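Local structure of putative hemin ABC transport system, membrane protein (Burkholderia cenocepacia J2315, 5B57) at residues A[105-111]-A[237-242]; A[313-318]-A[371-375]; A[183-188]-A[202-206]; A[150-154]-A[225-229]; A[124-128]-A[286-291]. The protein is the transmembrane subunit of a heme-importing ABC transporter, probably helping to carry heme across the cell membrane. All blocks are in the same frame, centred on the assembly; numbering follows the deposited sequence.

How the interactions relate
All five contacts lie within the FecCD transport fold and are largely apolar, but their places differ. Interactions 3 and 5 are buried, whereas interactions 1, 2 and 4 are partly buried. Helix 94-128 serves both interaction 1, where a loop crosses its kinked part and a tryptophan meets bound detergent, and interaction 5, where its last turn packs on helix 283-305 through aliphatic groups and a methionine sulfur. Interaction 2 adds aromatic rings and touches interaction 5 through P316 and Q126. Interaction 4 has a weak hydrogen bond across its segments, unlike the other four. Interactions 2, 3 and 4 also touch the second subunit; F372 of interaction 2 packs on I204 of that other chain.

Interaction 1. Residues A[105-111]-A[237-242]; sequences APRVVLA and LGGAQW. With DMU (decyl-beta-D-maltopyranoside), chain E.
P106 lies against the W242 indole, with CG over its five-membered part, 3.6 Å from that ring's centroid and 15° off the normal: a CH-pi contact. The opposite face of W242 carries the detergent decyl maltoside, whose C4 comes within 3.6 Å of W242 CE3. A105 CB adds to the packing at W242 CZ2, while the indole NE1 is hydrogen-bonded to L101. L237 opens a type I beta turn that ends at A240; Q241 then occupies the N-cap position of helix 242-260, of which W242 is the first residue. The loop thus lies across helix 94-128 where P106, with no N-H to give, helps to kink it. This helix belongs to the FecCD helical bundle and is predicted to span the membrane from about this point. A240 CB fits against the kink, 3.6 Å from R107 CA. At the far end L237 spreads its two methyls over the helix, CD2 at 3.4 Å from L110 CD2 and CD1 at 3.5 Å from A111 CB. The aliphatic part of R107 crosses L237 at about a right angle, and R107 CD lies 3.8 Å from L237 O. Beyond it the guanidinium forms salt bridges with D346 and D357.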
# COMPACT_ATOMS: atom_id res chain seq x y z
N ALA A 105 -21.62 28.10 -25.75
CA ALA A 105 -21.63 28.41 -24.33
C ALA A 105 -21.88 27.17 -23.48
O ALA A 105 -21.04 26.85 -22.64
CB ALA A 105 -22.64 29.52 -24.01
N PRO A 106 -22.98 26.42 -23.66
CA PRO A 106 -23.19 25.25 -22.79
C PRO A 106 -22.03 24.28 -22.81
O PRO A 106 -21.77 23.61 -21.81
CB PRO A 106 -24.47 24.60 -23.35
CG PRO A 106 -25.10 25.65 -24.19
CD PRO A 106 -23.95 26.42 -24.77
N ARG A 107 -21.32 24.20 -23.93
CA ARG A 107 -20.18 23.30 -23.99
C ARG A 107 -19.00 23.88 -23.23
O ARG A 107 -18.31 23.16 -22.50
CB ARG A 107 -19.83 23.03 -25.45
CG ARG A 107 -18.58 22.26 -25.62
CD ARG A 107 -18.63 21.39 -26.84
NE ARG A 107 -17.32 20.78 -27.04
CZ ARG A 107 -17.05 19.94 -28.03
NH1 ARG A 107 -18.01 19.62 -28.89
NH2 ARG A 107 -15.84 19.42 -28.15
N VAL A 108 -18.76 25.18 -23.37
CA VAL A 108 -17.67 25.78 -22.61
C VAL A 108 -17.97 25.75 -21.13
O VAL A 108 -17.10 25.38 -20.32
CB VAL A 108 -17.39 27.22 -23.09
CG1 VAL A 108 -16.46 27.88 -22.12
CG2 VAL A 108 -16.76 27.19 -24.47
N VAL A 109 -19.20 26.08 -20.74
CA VAL A 109 -19.58 26.02 -19.33
C VAL A 109 -19.49 24.58 -18.80
O VAL A 109 -19.02 24.36 -17.68
CB VAL A 109 -20.97 26.64 -19.13
CG1 VAL A 109 -21.80 25.85 -18.19
CG2 VAL A 109 -20.80 27.96 -18.53
N LEU A 110 -19.88 23.59 -19.60
CA LEU A 110 -19.78 22.21 -19.13
C LEU A 110 -18.33 21.83 -18.87
O LEU A 110 -18.02 21.20 -17.85
CB LEU A 110 -20.43 21.24 -20.13
CG LEU A 110 -20.53 19.77 -19.69
CD1 LEU A 110 -21.48 19.59 -18.53
CD2 LEU A 110 -20.98 18.88 -20.81
N ALA A 111 -17.42 22.23 -19.76
CA ALA A 111 -16.00 21.96 -19.51
C ALA A 111 -15.51 22.59 -18.20
O ALA A 111 -14.71 21.97 -17.50
CB ALA A 111 -15.15 22.44 -20.68
N LEU A 237 -18.20 16.42 -24.39
CA LEU A 237 -19.02 17.55 -23.96
C LEU A 237 -20.09 17.92 -25.00
O LEU A 237 -20.78 18.93 -24.81
CB LEU A 237 -18.14 18.76 -23.65
CG LEU A 237 -17.05 18.46 -22.64
CD1 LEU A 237 -16.09 19.61 -22.54
CD2 LEU A 237 -17.69 18.18 -21.30
N GLY A 238 -20.24 17.13 -26.07
CA GLY A 238 -21.11 17.47 -27.18
C GLY A 238 -22.59 17.36 -26.89
O GLY A 238 -23.39 17.77 -27.74
N GLY A 239 -22.98 16.83 -25.74
CA GLY A 239 -24.37 16.82 -25.30
C GLY A 239 -24.76 18.01 -24.45
O GLY A 239 -25.88 18.03 -23.92
N ALA A 240 -23.90 19.02 -24.34
CA ALA A 240 -24.09 20.10 -23.38
C ALA A 240 -25.21 21.02 -23.85
O ALA A 240 -25.05 21.72 -24.86
CB ALA A 240 -22.78 20.87 -23.22
N GLN A 241 -26.33 21.03 -23.13
CA GLN A 241 -27.38 22.03 -23.37
C GLN A 241 -27.81 22.66 -22.05
O GLN A 241 -27.75 22.03 -20.99
CB GLN A 241 -28.58 21.42 -24.09
CG GLN A 241 -29.23 20.26 -23.37
CD GLN A 241 -30.12 19.44 -24.29
OE1 GLN A 241 -31.30 19.20 -24.00
NE2 GLN A 241 -29.55 19.01 -25.42
N TRP A 242 -28.25 23.93 -22.12
CA TRP A 242 -28.64 24.68 -20.93
C TRP A 242 -29.64 23.97 -20.03
O TRP A 242 -29.43 23.97 -18.81
CB TRP A 242 -29.19 26.07 -21.29
CG TRP A 242 -28.17 27.02 -21.81
CD1 TRP A 242 -28.16 27.61 -23.03
CD2 TRP A 242 -26.97 27.48 -21.14
NE1 TRP A 242 -27.05 28.42 -23.17
CE2 TRP A 242 -26.30 28.35 -22.02
CE3 TRP A 242 -26.40 27.25 -19.88
CZ2 TRP A 242 -25.11 28.98 -21.70
CZ3 TRP A 242 -25.20 27.88 -19.56
CH2 TRP A 242 -24.57 28.74 -20.47
C1 DMU E . -30.16 28.24 -16.58
C2 DMU E . -30.78 28.21 -17.95
C3 DMU E . -30.38 29.47 -18.73
C4 DMU E . -28.83 29.67 -18.71
O5 DMU E . -28.34 29.61 -17.35
C6 DMU E . -28.66 28.35 -16.71
O7 DMU E . -30.84 29.37 -20.07
O16 DMU E . -28.07 28.29 -15.41
C18 DMU E . -26.93 27.43 -15.39
C19 DMU E . -25.72 28.22 -14.95
C22 DMU E . -24.45 27.40 -15.11
C25 DMU E . -23.31 28.00 -14.28
C28 DMU E . -22.60 26.92 -13.46
C31 DMU E . -22.42 27.34 -12.00
C34 DMU E . -20.99 27.08 -11.52
C37 DMU E . -20.94 26.78 -10.01
C40 DMU E . -19.64 26.06 -9.62
C43 DMU E . -18.57 27.04 -9.20
O49 DMU E . -30.50 27.04 -15.86
O55 DMU E . -32.21 28.12 -17.86
C57 DMU E . -28.42 31.00 -19.35
O61 DMU E . -28.56 30.92 -20.78
C5 DMU E . -33.12 29.96 -20.74
C7 DMU E . -33.29 28.99 -21.90
C8 DMU E . -32.56 29.48 -23.15
C9 DMU E . -31.13 29.86 -22.83
O1 DMU E . -31.12 30.89 -21.83
C10 DMU E . -31.65 30.43 -20.58
O2 DMU E . -32.57 28.45 -24.16
O3 DMU E . -33.56 29.33 -19.52
O4 DMU E . -34.69 28.85 -22.19
C11 DMU E . -30.42 30.35 -24.07
O6 DMU E . -31.36 30.43 -25.16

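Interaction 2. Residues A[313-318]-A[371-375]; sequences LVAPHC and FFLAL
F371 reaches across from helix 360-378 to helix 311-323, with V314 over one face of its ring and H317 at its edge. V314 CG2 stands 4.0 Å from the centroid of the phenyl ring and 26° off the normal, a CH-pi contact. The two side chains run past each other in opposite directions. H317 comes to the rim instead: its CD2 is near the plane of the F371 ring, 3.5 Å from F371 CZ. The two ring planes stand at 84°, with centroids 5.4 Å apart, in an oblique pairing. CG of F371 is anti to the backbone N (chi1 173°), which carries the ring out to these two partners.

F372 is addressed differently. L313 CD2 meets its ring at the edge, close to the plane, 3.5 Å from F372 CZ, while F371 CE2 lies above one of its faces. F372 also packs on I204 of the second subunit, so this part of the contact adjoins the dimer interface. On the other flank L375 CD2 approaches H317 NE2 at 3.9 Å. The contact joins two helices of the FecCD bundle, both segments lying in predicted membrane-spanning regions. Their axes come no nearer than 11.8 Å, a spacing bridged by the large aromatic side chains.

No hydrogen bond joins the two segments. The imidazole has a polar partner through ND1, which is hydrogen-bonded to R320, so its turn is probably set from its own helix, and what it offers F371 is mainly ring carbon. Cohesion across this pair therefore rests on dispersion and the CH-pi contact.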
# COMPACT_ATOMS: atom_id res chain seq x y z
N LEU A 313 -6.93 13.32 -10.74
CA LEU A 313 -5.61 12.93 -10.25
C LEU A 313 -4.59 14.03 -10.51
O LEU A 313 -3.94 14.50 -9.58
CB LEU A 313 -5.18 11.62 -10.91
CG LEU A 313 -5.05 10.32 -10.12
CD1 LEU A 313 -6.35 9.88 -9.49
CD2 LEU A 313 -4.55 9.21 -11.02
N VAL A 314 -4.50 14.48 -11.77
CA VAL A 314 -3.50 15.47 -12.18
C VAL A 314 -3.69 16.80 -11.45
O VAL A 314 -2.75 17.34 -10.87
CB VAL A 314 -3.56 15.68 -13.71
CG1 VAL A 314 -2.70 16.87 -14.11
CG2 VAL A 314 -3.15 14.42 -14.44
N ALA A 315 -4.87 17.39 -11.54
CA ALA A 315 -4.98 18.76 -11.08
C ALA A 315 -4.63 18.91 -9.60
O ALA A 315 -3.73 19.70 -9.30
CB ALA A 315 -6.36 19.33 -11.42
N PRO A 316 -5.21 18.17 -8.65
CA PRO A 316 -4.86 18.42 -7.25
C PRO A 316 -3.42 18.08 -6.93
O PRO A 316 -2.95 18.45 -5.85
CB PRO A 316 -5.83 17.55 -6.46
CG PRO A 316 -6.20 16.51 -7.37
CD PRO A 316 -6.12 17.02 -8.78
N HIS A 317 -2.72 17.40 -7.83
CA HIS A 317 -1.32 17.08 -7.61
C HIS A 317 -0.38 18.21 -8.01
O HIS A 317 0.65 18.40 -7.36
CB HIS A 317 -0.92 15.82 -8.36
CG HIS A 317 0.38 15.24 -7.88
ND1 HIS A 317 0.49 14.47 -6.74
CD2 HIS A 317 1.64 15.36 -8.37
CE1 HIS A 317 1.75 14.12 -6.56
NE2 HIS A 317 2.47 14.65 -7.54
N CYS A 318 -0.70 18.97 -9.04
CA CYS A 318 0.19 20.09 -9.36
C CYS A 318 -0.03 21.24 -8.40
O CYS A 318 0.93 21.88 -7.96
CB CYS A 318 -0.03 20.54 -10.81
SG CYS A 318 -0.10 19.18 -11.99
N PHE A 371 1.85 13.02 -17.45
CA PHE A 371 1.88 13.25 -16.01
C PHE A 371 2.49 12.09 -15.25
O PHE A 371 3.32 12.28 -14.35
CB PHE A 371 0.48 13.51 -15.48
CG PHE A 371 0.41 13.61 -13.98
CD1 PHE A 371 0.80 14.77 -13.34
CD2 PHE A 371 -0.01 12.53 -13.21
CE1 PHE A 371 0.75 14.87 -11.96
CE2 PHE A 371 -0.06 12.63 -11.82
CZ PHE A 371 0.33 13.79 -11.20
N PHE A 372 2.06 10.86 -15.56
CA PHE A 372 2.61 9.70 -14.87
C PHE A 372 4.02 9.37 -15.36
O PHE A 372 4.82 8.83 -14.60
CB PHE A 372 1.69 8.49 -15.02
CG PHE A 372 0.61 8.43 -13.99
CD1 PHE A 372 -0.57 9.14 -14.17
CD2 PHE A 372 0.79 7.70 -12.83
CE1 PHE A 372 -1.56 9.11 -13.21
CE2 PHE A 372 -0.20 7.66 -11.88
CZ PHE A 372 -1.37 8.38 -12.07
N LEU A 373 4.33 9.69 -16.61
CA LEU A 373 5.72 9.57 -17.06
C LEU A 373 6.62 10.55 -16.33
O LEU A 373 7.78 10.22 -16.04
CB LEU A 373 5.80 9.80 -18.57
CG LEU A 373 6.37 8.67 -19.41
CD1 LEU A 373 5.76 7.35 -18.98
CD2 LEU A 373 6.05 8.96 -20.87
N ALA A 374 6.12 11.76 -16.02
CA ALA A 374 6.86 12.71 -15.18
C ALA A 374 7.05 12.19 -13.74
O ALA A 374 8.16 12.27 -13.20
CB ALA A 374 6.15 14.06 -15.16
N LEU A 375 5.98 11.72 -13.10
CA LEU A 375 6.09 11.03 -11.82
C LEU A 375 7.19 9.98 -11.84
O LEU A 375 8.07 9.97 -10.97
CB LEU A 375 4.76 10.38 -11.45
CG LEU A 375 3.71 11.25 -10.76
CD1 LEU A 375 2.98 10.41 -9.74
CD2 LEU A 375 4.42 12.42 -10.11

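Interaction 3. Residues A[183-188]-A[202-206]; sequences LVYRLA and AGIAI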
# COMPACT_ATOMS: atom_id res chain seq x y z
N LEU A 183 -24.80 1.79 -2.42
CA LEU A 183 -24.72 0.38 -2.10
C LEU A 183 -23.33 0.01 -1.62
O LEU A 183 -23.18 -0.69 -0.62
CB LEU A 183 -25.15 -0.46 -3.31
CG LEU A 183 -24.80 -1.95 -3.42
CD1 LEU A 183 -25.34 -2.77 -2.24
CD2 LEU A 183 -25.25 -2.55 -4.74
N VAL A 184 -22.29 0.52 -2.29
CA VAL A 184 -20.90 0.26 -1.88
C VAL A 184 -20.65 0.75 -0.46
O VAL A 184 -20.02 0.07 0.34
CB VAL A 184 -19.92 0.89 -2.89
CG1 VAL A 184 -18.49 0.80 -2.36
CG2 VAL A 184 -19.99 0.16 -4.18
N TYR A 185 -21.16 1.94 -0.13
CA TYR A 185 -21.04 2.45 1.23
C TYR A 185 -21.67 1.51 2.25
O TYR A 185 -21.05 1.17 3.26
CB TYR A 185 -21.67 3.84 1.33
CG TYR A 185 -21.54 4.43 2.72
CD1 TYR A 185 -20.39 5.09 3.11
CD2 TYR A 185 -22.56 4.29 3.65
CE1 TYR A 185 -20.26 5.62 4.39
CE2 TYR A 185 -22.43 4.81 4.93
CZ TYR A 185 -21.28 5.47 5.30
OH TYR A 185 -21.14 6.00 6.57
N ARG A 186 -22.91 1.07 2.02
CA ARG A 186 -23.55 0.18 2.98
C ARG A 186 -22.77 -1.12 3.17
O ARG A 186 -22.68 -1.63 4.30
CB ARG A 186 -24.99 -0.12 2.57
CG ARG A 186 -26.02 0.45 3.54
CD ARG A 186 -25.96 -0.21 4.93
NE ARG A 186 -26.57 -1.55 4.94
CZ ARG A 186 -27.86 -1.82 5.13
NH1 ARG A 186 -28.75 -0.84 5.34
NH2 ARG A 186 -28.29 -3.07 5.11
N LEU A 187 -22.20 -1.67 2.09
CA LEU A 187 -21.49 -2.95 2.20
C LEU A 187 -20.23 -2.83 3.05
O LEU A 187 -19.85 -3.78 3.74
CB LEU A 187 -21.13 -3.49 0.81
CG LEU A 187 -22.24 -4.04 -0.09
CD1 LEU A 187 -21.59 -4.66 -1.30
CD2 LEU A 187 -23.17 -5.06 0.59
N ALA A 188 -19.59 -1.65 3.02
CA ALA A 188 -18.34 -1.45 3.75
C ALA A 188 -18.59 -1.00 5.18
O ALA A 188 -17.85 -1.38 6.09
CB ALA A 188 -17.48 -0.42 3.02
N ALA A 202 -15.48 -3.43 -1.09
CA ALA A 202 -16.84 -3.39 -1.62
C ALA A 202 -16.85 -2.86 -3.05
O ALA A 202 -17.54 -3.40 -3.91
CB ALA A 202 -17.73 -2.53 -0.73
N GLY A 203 -16.10 -1.78 -3.30
CA GLY A 203 -16.01 -1.23 -4.64
C GLY A 203 -15.54 -2.23 -5.67
O GLY A 203 -16.14 -2.38 -6.73
N ILE A 204 -14.45 -2.95 -5.37
CA ILE A 204 -13.99 -3.99 -6.30
C ILE A 204 -15.12 -4.98 -6.60
O ILE A 204 -15.33 -5.39 -7.75
CB ILE A 204 -12.76 -4.73 -5.76
CG1 ILE A 204 -11.62 -3.77 -5.36
CG2 ILE A 204 -12.30 -5.76 -6.79
CD1 ILE A 204 -11.39 -2.66 -6.36
N ALA A 205 -15.85 -5.39 -5.56
CA ALA A 205 -16.87 -6.41 -5.75
C ALA A 205 -18.09 -5.84 -6.45
O ALA A 205 -18.63 -6.48 -7.36
CB ALA A 205 -17.22 -7.05 -4.41
N ILE A 206 -18.54 -4.63 -6.06
CA ILE A 206 -19.72 -4.10 -6.73
C ILE A 206 -19.38 -3.67 -8.15
O ILE A 206 -20.22 -3.78 -9.05
CB ILE A 206 -20.36 -2.97 -5.92
CG1 ILE A 206 -20.93 -3.51 -4.61
CG2 ILE A 206 -21.48 -2.30 -6.72
CD1 ILE A 206 -22.17 -4.35 -4.79
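The backbones of 183-188 and 202-206 run roughly antiparallel but strongly tilted, at 129° between their directions, with a closest axial approach of 9.2 Å and the CA atoms of V184 and A202 facing each other. V184 divides its two methyls between neighbouring turns of the partner. With CG1 anti to the backbone N (chi1 171°), that branch reaches A202 CB at 3.8 Å and also meets the backbone N of G203. Its other branch, CG2, rests on I206 CB at 3.6 Å, the two side chains passing in opposite directions. The small A202 and G203 thus let V184 sit close to the partner backbone. Helices 168-188 and 196-220 follow each other in the chain, so the contact joins the two arms of a helical hairpin near its connecting loop; both arms are predicted to span the membrane. Farther from that loop I206 CD1 meets two leucines one turn apart: L187 CD1 at 3.6 Å, and L183 CD2, which comes to the same methyl at about a right angle to the first. L183 is on the surface, where it may face lipid. A202 CB also fits against L187 CB, at 3.9 Å, and more loosely against the methyl of A188. The second subunit borders this end of the hairpin: its L376 packs on A202, and its R380 hydrogen-bonds to the carbonyl oxygen of A188.

Interaction 4. Residues A[150-154]-A[225-229]; sequences TTLIV and QLRSL
Q225 NE2 gives a weak hydrogen bond to I153 O, 3.3 Å long and well off straight at 121°. V154 O lies at a similar distance, 3.2 Å from Q225 NE2, so the amide nitrogen sits beside two successive carbonyls of the last turn of helix 141-154. The other end of the amide is held from its own side of the contact, Q225 OE1 accepting a hydrogen bond from the backbone N of D222; this second bond probably fixes which way the amide is turned. The glutamine chain is extended beyond CG, which carries NE2 over to the opposite helix end, and its stem lies against I153, with Q225 CB 3.8 Å from I153 CG2.

The rest is apolar. I153 points its CD1 at the neighbouring helix, where it meets S228 CB at 3.5 Å and L229 CD2 at 3.6 Å. L229 in turn reaches back with both methyls: CD2 lies against T150, close to both OG1 and CG2, while CD1 packs on V154 CG2 at 4.0 Å. T150 OG1 has its polar partner in its own helix, the carbonyl oxygen of A146. L217 of helix 196-220 touches T150 and V154 on another flank.

The segment axes run at 155° to each other and approach to 9.6 Å. This is a near-antiparallel helix pair, joining the end of helix 141-154 to the short helix 223-234 within the all-helical FecCD transport fold.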
# COMPACT_ATOMS: atom_id res chain seq x y z
N THR A 150 -26.31 2.63 -19.45
CA THR A 150 -26.45 1.53 -20.38
C THR A 150 -27.79 0.82 -20.21
O THR A 150 -28.41 0.40 -21.20
CB THR A 150 -25.29 0.55 -20.22
OG1 THR A 150 -24.08 1.25 -20.46
CG2 THR A 150 -25.37 -0.58 -21.24
N THR A 151 -28.26 0.68 -18.96
CA THR A 151 -29.59 0.14 -18.72
C THR A 151 -30.64 0.87 -19.56
O THR A 151 -31.54 0.24 -20.13
CB THR A 151 -29.94 0.24 -17.24
OG1 THR A 151 -29.01 -0.53 -16.48
CG2 THR A 151 -31.33 -0.27 -17.00
N LEU A 152 -30.52 2.19 -19.67
CA LEU A 152 -31.50 2.98 -20.41
C LEU A 152 -31.29 2.90 -21.91
O LEU A 152 -32.26 2.77 -22.66
CB LEU A 152 -31.46 4.45 -19.97
CG LEU A 152 -32.45 5.30 -20.81
CD1 LEU A 152 -33.88 4.94 -20.56
CD2 LEU A 152 -32.30 6.77 -20.59
N ILE A 153 -30.05 3.02 -22.38
CA ILE A 153 -29.81 3.00 -23.83
C ILE A 153 -30.27 1.67 -24.43
O ILE A 153 -30.83 1.64 -25.53
CB ILE A 153 -28.33 3.29 -24.15
CG1 ILE A 153 -27.91 4.69 -23.69
CG2 ILE A 153 -28.01 3.06 -25.63
CD1 ILE A 153 -26.49 5.04 -24.07
N VAL A 154 -30.09 0.56 -23.70
CA VAL A 154 -30.32 -0.77 -24.25
C VAL A 154 -31.73 -1.29 -23.98
O VAL A 154 -32.29 -2.01 -24.81
CB VAL A 154 -29.26 -1.76 -23.71
CG1 VAL A 154 -29.55 -3.19 -24.20
CG2 VAL A 154 -27.85 -1.30 -24.10
N GLN A 225 -27.70 1.36 -30.33
CA GLN A 225 -27.40 1.37 -28.90
C GLN A 225 -25.89 1.25 -28.68
O GLN A 225 -25.29 2.04 -27.94
CB GLN A 225 -28.18 0.25 -28.22
CG GLN A 225 -29.67 0.35 -28.56
CD GLN A 225 -30.46 -0.91 -28.25
OE1 GLN A 225 -30.01 -2.03 -28.54
NE2 GLN A 225 -31.64 -0.74 -27.65
N LEU A 226 -25.26 0.31 -29.37
CA LEU A 226 -23.81 0.20 -29.23
C LEU A 226 -23.13 1.53 -29.53
O LEU A 226 -22.19 1.91 -28.83
CB LEU A 226 -23.28 -0.92 -30.12
CG LEU A 226 -21.87 -1.35 -29.77
CD1 LEU A 226 -21.84 -1.91 -28.37
CD2 LEU A 226 -21.36 -2.35 -30.76
N ARG A 227 -23.64 2.30 -30.50
CA ARG A 227 -22.94 3.53 -30.88
C ARG A 227 -23.06 4.61 -29.80
O ARG A 227 -22.11 5.37 -29.56
CB ARG A 227 -23.45 4.05 -32.23
CG ARG A 227 -22.73 5.30 -32.68
CD ARG A 227 -22.64 5.42 -34.18
NE ARG A 227 -21.57 4.59 -34.73
CZ ARG A 227 -20.32 5.01 -34.89
NH1 ARG A 227 -19.96 6.24 -34.54
NH2 ARG A 227 -19.42 4.18 -35.40
N SER A 228 -24.21 4.65 -29.11
CA SER A 228 -24.36 5.52 -27.94
C SER A 228 -23.39 5.15 -26.81
O SER A 228 -22.56 5.96 -26.39
CB SER A 228 -25.80 5.46 -27.46
OG SER A 228 -26.65 6.06 -28.42
N LEU A 229 -23.51 3.92 -26.30
CA LEU A 229 -22.60 3.38 -25.30
C LEU A 229 -21.15 3.75 -25.54
O LEU A 229 -20.49 4.32 -24.66
CB LEU A 229 -22.74 1.87 -25.28
CG LEU A 229 -24.12 1.45 -24.84
CD1 LEU A 229 -24.10 -0.06 -24.77
CD2 LEU A 229 -24.44 2.13 -23.49

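Interaction 5. Residues A[124-128]-A[286-291]; sequences AMQAL and LKRRVL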
# COMPACT_ATOMS: atom_id res chain seq x y z
N ALA A 124 -10.32 16.45 -2.39
CA ALA A 124 -10.95 15.96 -1.18
C ALA A 124 -10.64 14.49 -0.95
O ALA A 124 -10.20 14.10 0.13
CB ALA A 124 -12.46 16.19 -1.24
N MET A 125 -10.84 13.66 -1.98
CA MET A 125 -10.62 12.22 -1.80
C MET A 125 -9.16 11.91 -1.50
O MET A 125 -8.88 11.00 -0.70
CB MET A 125 -11.07 11.47 -3.04
CG MET A 125 -12.56 11.51 -3.22
SD MET A 125 -13.31 10.05 -2.49
CE MET A 125 -12.49 8.78 -3.45
N GLN A 126 -8.22 12.64 -2.10
CA GLN A 126 -6.81 12.36 -1.83
C GLN A 126 -6.43 12.76 -0.41
O GLN A 126 -5.58 12.11 0.22
CB GLN A 126 -5.94 13.08 -2.84
CG GLN A 126 -5.96 12.37 -4.15
CD GLN A 126 -5.82 13.30 -5.33
OE1 GLN A 126 -4.85 14.07 -5.43
NE2 GLN A 126 -6.77 13.22 -6.25
N ALA A 127 -7.04 13.82 0.11
CA ALA A 127 -6.93 14.10 1.54
C ALA A 127 -7.58 12.98 2.34
O ALA A 127 -6.93 12.32 3.15
CB ALA A 127 -7.56 15.44 1.89
N LEU A 128 -8.86 12.72 2.08
CA LEU A 128 -9.59 11.69 2.81
C LEU A 128 -8.82 10.37 2.89
O LEU A 128 -8.78 9.74 3.95
CB LEU A 128 -10.95 11.47 2.15
CG LEU A 128 -11.78 10.41 2.85
CD1 LEU A 128 -12.31 11.03 4.08
CD2 LEU A 128 -12.91 10.00 1.97
N LEU A 286 -16.77 12.52 9.05
CA LEU A 286 -16.02 13.19 7.98
C LEU A 286 -15.94 12.31 6.74
O LEU A 286 -16.15 12.79 5.62
CB LEU A 286 -14.62 13.57 8.46
CG LEU A 286 -13.63 14.06 7.41
CD1 LEU A 286 -14.19 15.28 6.72
CD2 LEU A 286 -12.25 14.38 8.02
N LYS A 287 -15.63 11.02 6.93
CA LYS A 287 -15.59 10.12 5.78
C LYS A 287 -16.92 10.13 5.04
O LYS A 287 -16.95 10.25 3.81
CB LYS A 287 -15.20 8.71 6.24
CG LYS A 287 -13.79 8.65 6.82
CD LYS A 287 -13.31 7.23 7.19
CE LYS A 287 -11.77 7.20 7.42
NZ LYS A 287 -11.12 5.85 7.62
N ARG A 288 -18.04 10.06 5.75
CA ARG A 288 -19.32 9.96 5.06
C ARG A 288 -19.69 11.27 4.37
O ARG A 288 -20.29 11.24 3.30
CB ARG A 288 -20.42 9.51 6.03
CG ARG A 288 -21.85 9.64 5.50
CD ARG A 288 -22.91 9.10 6.50
NE ARG A 288 -24.09 8.59 5.78
CZ ARG A 288 -25.14 7.97 6.34
NH1 ARG A 288 -26.15 7.55 5.58
NH2 ARG A 288 -25.20 7.79 7.66
N ARG A 289 -19.31 12.42 4.92
CA ARG A 289 -19.75 13.68 4.33
C ARG A 289 -19.01 13.96 3.03
O ARG A 289 -19.60 14.46 2.08
CB ARG A 289 -19.57 14.82 5.34
CG ARG A 289 -20.79 14.92 6.26
CD ARG A 289 -20.78 16.11 7.20
NE ARG A 289 -19.69 16.03 8.18
CZ ARG A 289 -19.73 16.55 9.41
NH1 ARG A 289 -18.69 16.41 10.22
NH2 ARG A 289 -20.82 17.19 9.84
N VAL A 290 -17.72 13.62 2.97
CA VAL A 290 -16.96 13.77 1.73
C VAL A 290 -17.50 12.84 0.65
O VAL A 290 -17.76 13.27 -0.49
CB VAL A 290 -15.47 13.51 2.01
CG1 VAL A 290 -14.67 13.59 0.75
CG2 VAL A 290 -14.99 14.50 3.04
N LEU A 291 -17.69 11.55 0.98
CA LEU A 291 -18.19 10.59 -0.01
C LEU A 291 -19.54 11.01 -0.61
O LEU A 291 -19.72 11.03 -1.83
CB LEU A 291 -18.30 9.22 0.64
CG LEU A 291 -16.90 8.74 0.97
CD1 LEU A 291 -16.98 7.36 1.56
CD2 LEU A 291 -16.06 8.78 -0.31
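L128 meets K287, V290 and L291 with no ring or other flat side-chain group at the interface; faces and edges play no part, and branched aliphatic groups do the touching. L128 carries most of the contact from its helix. Its CG lies anti to the backbone N (chi1 -180°), and the two methyls part from there. CD1 approaches the backbone of the partner, 3.8 Å from K287 CA, and also touches the start of the lysine side chain, K287 CG being 3.9 Å away. CD2 is shared between L291 CD2, at 4.1 Å, and V290 CG1, at 4.2 Å; L128 passes V290 in the opposite direction but crosses L291 at about a right angle.

The segments are nearly antiparallel, at 160°, with axes 10.5 Å apart, and they join the last turn of helix 94-128 to helix 283-305 inside the FecCD helical bundle. One turn back from L128, the methyl of A124 packs on V290 CG1 at 4.0 Å. L259 of helix 242-260 touches both of these residues, so a third helix adjoins this pair. On the other flank M125, bent along its chain, lays SD 3.7 Å from L291 CD2, again crossing at about a right angle, and V139 touches both side chains.

K287 contributes carbon here and charge beyond: its extended chain takes NZ to a salt bridge with E273.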